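PDB 6YXQ: activating signal cointegrator 1 complex subunit 2 from Homo sapiens, which binds polyubiquitin chains, recruits ASCC3 and ALKBH3 to DNA damage as part of the ASCC complex, and helps rescue stalled ribosomes. Local coordinates for residues 134-139 and 180-185; 193-198 and 267-272. All coordinates share one frame; numbering follows the deposited sequence.

Contact 1 (134-139 and 180-185); sequences MSTHKE and LQKMIG
S135 and T136 meet K182 and M183 without any ring between them. The one ring in the two segments, H137, sits beside the contact. One of its faces carries K138 CG, 3.5 Å above the plane and over the ring centre. F150 also meets this ring, with the planes at about 30°. At ND1, H137 is hydrogen-bonded to N186 ND2, and the same amide nitrogen bonds S135 O. N186 thus ties the loop to helix 177-190.

The contact itself is made at the C-terminal end of helix 114-135, where T136 is the first residue to leave helical angles. The CA-CB bond of S135 points toward helix 177-190. Its CA lies 5.3 Å from the CA of M183. S135 CB packs against M183 CB at 3.6 Å, and S135 OG lies against M183 CG. M183 is a selenomethionine. It touches mainly through CB and CG, the root of its side chain. S135 OG lies between its backbone N and carbonyl carbon (chi1 62°). There it is hydrogen-bonded back to L132 O and F131 O.

The K182 side chain starts with CG anti to the backbone N (chi1 -176°), then bends at chi2 and chi3. Its NZ ends 3.9 Å from T136 OG1 and 4.0 Å from T136 CG2. T136 OG1 is hydrogen-bonded to L132 O.

No hydrogen bond or salt bridge joins the two segments directly. The serine and threonine hydroxyls are satisfied within their own helix end, so they meet the neighbouring helix by packing. The ammonium of K182 lies near a helix C terminus, which probably attracts it weakly.

Contact 2 (193-198 and 267-272); sequences SYYSDL and FPLACQ
Y195 reaches across from helix 193-216 to F267 and L269, while L198 meets A270 one turn further on. Y195 OH comes to the edge of the F267 ring, near its plane, 3.6 Å from F267 CZ. The two side chains cross at about a right angle. Y195 CE1 is 4.1 Å from F267 CE2, which approaches the tyrosine ring obliquely. L269 O lies at the edge of the Y195 ring, near its plane. L269 CB and CD1 both approach Y195 OH, CD1 at 3.9 Å. L198 CD2 touches A270 CB at 3.6 Å. L198 has CG anti to its backbone N (chi1 -175°), and its CA-CB bond already points toward the partner segment.

The next shell sets these groups in place. L269 CB packs on one face of F267, 3.7 Å above the plane and offset toward the rim. F188 stacks with F267 and also meets Y195, with planes at about 60°. A270 is backed by F263 and L264 of helix 243-266. L198 also touches I162, T273 and F274. Replacing Y195 by an alanine would probably open a gap at the F267 edge and take from F188 one of its two aromatic partners and from L269 the hydroxyl its side chain packs on.

The backbone bond from A270 N to F267 O helps shape the turn. No hydrogen bond crosses the contact. This is plain hydrophobic packing in the largely helical N-terminal part of ASCC2: the first turns of helix 193-216 sit against the short connection between helices 243-266 and 271-275.

In the fold
From the N terminus, the chain passes a small two-stranded sheet and three helices before helix 114-135. Contact 1 closes a loop of 40 residues, which holds helices 147-156 and 162-172, and brings helix 177-190 back to the end of helix 114-135. Contact 2 opens just afterwards, on helix 193-216. It closes a second loop of 68 residues, mostly the rest of that helix and helix 243-266. The two loops are in series and neither nest nor cross. The centres of the two contacts are about 16 Å apart, yet the contacts touch: G185 and I184 of contact 1 pack on the F267 ring of contact 2. Beside contact 1, E139 packs on F167 of the ASCC3 chain.

Contact 1 (134-139 and 180-185)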
# COMPACT_ATOMS: atom_id res chain seq x y z
N MSE B 134 1.45 -13.64 -0.65
CA MSE B 134 0.31 -14.11 -1.42
C MSE B 134 0.57 -14.16 -2.92
O MSE B 134 -0.04 -14.94 -3.64
CB MSE B 134 -0.91 -13.25 -1.15
CG MSE B 134 -1.36 -13.26 0.29
SE MSE B 134 -3.05 -12.32 0.48
CE MSE B 134 -2.44 -10.50 0.51
N SER B 135 1.49 -13.32 -3.40
CA SER B 135 1.87 -13.39 -4.81
C SER B 135 2.74 -14.60 -5.10
O SER B 135 2.73 -15.11 -6.22
CB SER B 135 2.61 -12.11 -5.20
OG SER B 135 3.80 -11.98 -4.45
N THR B 136 3.49 -15.08 -4.10
CA THR B 136 4.33 -16.26 -4.30
C THR B 136 3.50 -17.53 -4.18
O THR B 136 2.77 -17.72 -3.20
CB THR B 136 5.47 -16.30 -3.28
OG1 THR B 136 5.96 -14.98 -3.05
CG2 THR B 136 6.60 -17.19 -3.79
N HIS B 137 3.62 -18.42 -5.17
CA HIS B 137 2.97 -19.73 -5.11
C HIS B 137 3.92 -20.83 -4.68
O HIS B 137 3.49 -21.98 -4.50
CB HIS B 137 2.33 -20.09 -6.45
CG HIS B 137 3.30 -20.25 -7.58
ND1 HIS B 137 4.18 -19.25 -7.95
CD2 HIS B 137 3.52 -21.28 -8.43
CE1 HIS B 137 4.91 -19.67 -8.98
NE2 HIS B 137 4.53 -20.90 -9.28
N LYS B 138 5.21 -20.52 -4.50
CA LYS B 138 6.23 -21.48 -4.11
C LYS B 138 7.04 -20.86 -2.96
O LYS B 138 8.17 -20.43 -3.17
CB LYS B 138 7.13 -21.85 -5.29
CG LYS B 138 6.40 -22.34 -6.54
CD LYS B 138 5.75 -23.69 -6.31
CE LYS B 138 5.22 -24.36 -7.57
NZ LYS B 138 5.94 -25.63 -7.86
N GLU B 139 6.46 -20.81 -1.76
CA GLU B 139 7.17 -20.23 -0.62
C GLU B 139 8.50 -20.94 -0.39
O GLU B 139 9.51 -20.28 -0.14
CB GLU B 139 6.29 -20.27 0.64
CG GLU B 139 6.83 -19.40 1.78
CD GLU B 139 5.76 -19.00 2.79
OE1 GLU B 139 6.05 -18.99 4.00
OE2 GLU B 139 4.63 -18.67 2.37
N LEU B 180 8.49 -6.35 -7.00
CA LEU B 180 7.09 -6.19 -7.35
C LEU B 180 6.83 -6.56 -8.80
O LEU B 180 5.75 -7.07 -9.12
CB LEU B 180 6.63 -4.77 -7.04
CG LEU B 180 5.18 -4.42 -7.36
CD1 LEU B 180 4.21 -4.89 -6.29
CD2 LEU B 180 5.10 -2.92 -7.51
N GLN B 181 7.80 -6.33 -9.68
CA GLN B 181 7.72 -6.88 -11.03
C GLN B 181 7.45 -8.38 -10.97
O GLN B 181 6.51 -8.88 -11.59
CB GLN B 181 9.01 -6.61 -11.80
CG GLN B 181 9.34 -5.13 -11.95
CD GLN B 181 10.31 -4.86 -13.08
OE1 GLN B 181 10.08 -5.26 -14.22
NE2 GLN B 181 11.41 -4.18 -12.76
N LYS B 182 8.28 -9.10 -10.20
CA LYS B 182 8.12 -10.55 -10.08
C LYS B 182 6.72 -10.89 -9.58
O LYS B 182 6.04 -11.75 -10.16
CB LYS B 182 9.18 -11.12 -9.14
CG LYS B 182 9.17 -12.64 -9.02
CD LYS B 182 9.59 -13.11 -7.63
CE LYS B 182 8.63 -14.15 -7.06
NZ LYS B 182 8.84 -14.37 -5.60
N MSE B 183 6.27 -10.22 -8.53
CA MSE B 183 4.94 -10.48 -8.00
C MSE B 183 3.82 -10.32 -9.02
O MSE B 183 3.01 -11.23 -9.22
CB MSE B 183 4.64 -9.56 -6.81
CG MSE B 183 5.49 -9.83 -5.60
SE MSE B 183 5.99 -8.20 -4.69
CE MSE B 183 4.28 -7.65 -3.99
N ILE B 184 3.76 -9.13 -9.63
CA ILE B 184 2.67 -8.82 -10.54
C ILE B 184 2.72 -9.76 -11.75
O ILE B 184 1.69 -10.31 -12.17
CB ILE B 184 2.71 -7.35 -10.97
CG1 ILE B 184 2.78 -6.43 -9.75
CG2 ILE B 184 1.48 -7.00 -11.78
CD1 ILE B 184 1.49 -6.35 -8.96
N GLY B 185 3.91 -9.95 -12.31
CA GLY B 185 4.05 -10.87 -13.42
C GLY B 185 3.61 -12.27 -13.05
O GLY B 185 3.00 -12.97 -13.85

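Contact 2 (193-198 and 267-272)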
# COMPACT_ATOMS: atom_id res chain seq x y z
N SER B 193 -6.88 -14.13 -16.11
CA SER B 193 -8.15 -13.41 -16.22
C SER B 193 -8.07 -12.00 -15.69
O SER B 193 -9.01 -11.22 -15.89
CB SER B 193 -9.27 -14.19 -15.52
OG SER B 193 -9.64 -15.33 -16.28
N TYR B 194 -6.96 -11.64 -15.03
CA TYR B 194 -6.76 -10.25 -14.63
C TYR B 194 -6.62 -9.34 -15.85
O TYR B 194 -7.12 -8.21 -15.84
CB TYR B 194 -5.53 -10.15 -13.73
CG TYR B 194 -5.79 -10.68 -12.34
CD1 TYR B 194 -6.80 -10.14 -11.56
CD2 TYR B 194 -5.05 -11.74 -11.83
CE1 TYR B 194 -7.05 -10.63 -10.30
CE2 TYR B 194 -5.30 -12.23 -10.57
CZ TYR B 194 -6.30 -11.67 -9.81
OH TYR B 194 -6.55 -12.14 -8.55
N TYR B 195 -5.97 -9.83 -16.91
CA TYR B 195 -5.98 -9.14 -18.20
C TYR B 195 -7.40 -8.72 -18.58
O TYR B 195 -7.68 -7.53 -18.80
CB TYR B 195 -5.40 -10.05 -19.28
CG TYR B 195 -3.88 -10.16 -19.30
CD1 TYR B 195 -3.08 -9.06 -19.55
CD2 TYR B 195 -3.26 -11.38 -19.10
CE1 TYR B 195 -1.71 -9.16 -19.58
CE2 TYR B 195 -1.89 -11.50 -19.13
CZ TYR B 195 -1.11 -10.39 -19.37
OH TYR B 195 0.26 -10.51 -19.41
N SER B 196 -8.31 -9.69 -18.64
CA SER B 196 -9.72 -9.39 -18.88
C SER B 196 -10.25 -8.38 -17.88
O SER B 196 -10.90 -7.40 -18.26
CB SER B 196 -10.55 -10.68 -18.83
OG SER B 196 -9.89 -11.75 -19.48
N ASP B 197 -9.97 -8.59 -16.59
CA ASP B 197 -10.32 -7.60 -15.59
C ASP B 197 -9.85 -6.22 -16.02
O ASP B 197 -10.65 -5.29 -16.17
CB ASP B 197 -9.71 -7.98 -14.24
CG ASP B 197 -10.62 -8.88 -13.42
OD1 ASP B 197 -11.48 -9.57 -14.01
OD2 ASP B 197 -10.47 -8.87 -12.17
N LEU B 198 -8.55 -6.11 -16.31
CA LEU B 198 -7.99 -4.87 -16.84
C LEU B 198 -8.80 -4.38 -18.02
O LEU B 198 -9.22 -3.21 -18.06
CB LEU B 198 -6.54 -5.11 -17.24
CG LEU B 198 -5.78 -3.88 -17.71
CD1 LEU B 198 -5.86 -2.81 -16.64
CD2 LEU B 198 -4.34 -4.26 -18.00
N PHE B 267 4.58 -3.18 -14.74
CA PHE B 267 4.03 -4.27 -15.55
C PHE B 267 3.70 -3.78 -16.96
O PHE B 267 2.53 -3.62 -17.32
CB PHE B 267 2.77 -4.84 -14.89
CG PHE B 267 2.27 -6.10 -15.53
CD1 PHE B 267 3.06 -7.24 -15.55
CD2 PHE B 267 1.01 -6.15 -16.10
CE1 PHE B 267 2.60 -8.42 -16.13
CE2 PHE B 267 0.55 -7.32 -16.68
CZ PHE B 267 1.34 -8.45 -16.70
N PRO B 268 4.72 -3.56 -17.80
CA PRO B 268 4.47 -3.04 -19.15
C PRO B 268 3.72 -4.01 -20.07
O PRO B 268 3.25 -3.57 -21.13
CB PRO B 268 5.87 -2.76 -19.69
CG PRO B 268 6.76 -3.66 -18.91
CD PRO B 268 6.16 -3.71 -17.53
N LEU B 269 3.61 -5.29 -19.73
CA LEU B 269 2.82 -6.21 -20.55
C LEU B 269 1.36 -5.80 -20.66
O LEU B 269 0.64 -6.33 -21.52
CB LEU B 269 2.90 -7.64 -19.99
CG LEU B 269 4.13 -8.49 -20.31
CD1 LEU B 269 4.09 -9.76 -19.50
CD2 LEU B 269 4.22 -8.81 -21.79
N ALA B 270 0.89 -4.89 -19.80
CA ALA B 270 -0.50 -4.47 -19.82
C ALA B 270 -0.80 -3.55 -20.99
O ALA B 270 -1.98 -3.38 -21.34
CB ALA B 270 -0.83 -3.78 -18.50
N CYS B 271 0.24 -2.99 -21.63
CA CYS B 271 0.09 -1.85 -22.53
C CYS B 271 -0.82 -2.18 -23.71
O CYS B 271 -1.63 -1.34 -24.13
CB CYS B 271 1.46 -1.40 -23.05
SG CYS B 271 2.48 -0.53 -21.87
N GLN B 272 -0.68 -3.38 -24.28
CA GLN B 272 -1.53 -3.73 -25.41
C GLN B 272 -2.99 -3.72 -25.00
O GLN B 272 -3.84 -3.19 -25.73
CB GLN B 272 -1.13 -5.09 -25.98
CG GLN B 272 -1.91 -5.47 -27.22
CD GLN B 272 -1.73 -4.49 -28.38
OE1 GLN B 272 -2.59 -3.64 -28.63
NE2 GLN B 272 -0.62 -4.62 -29.09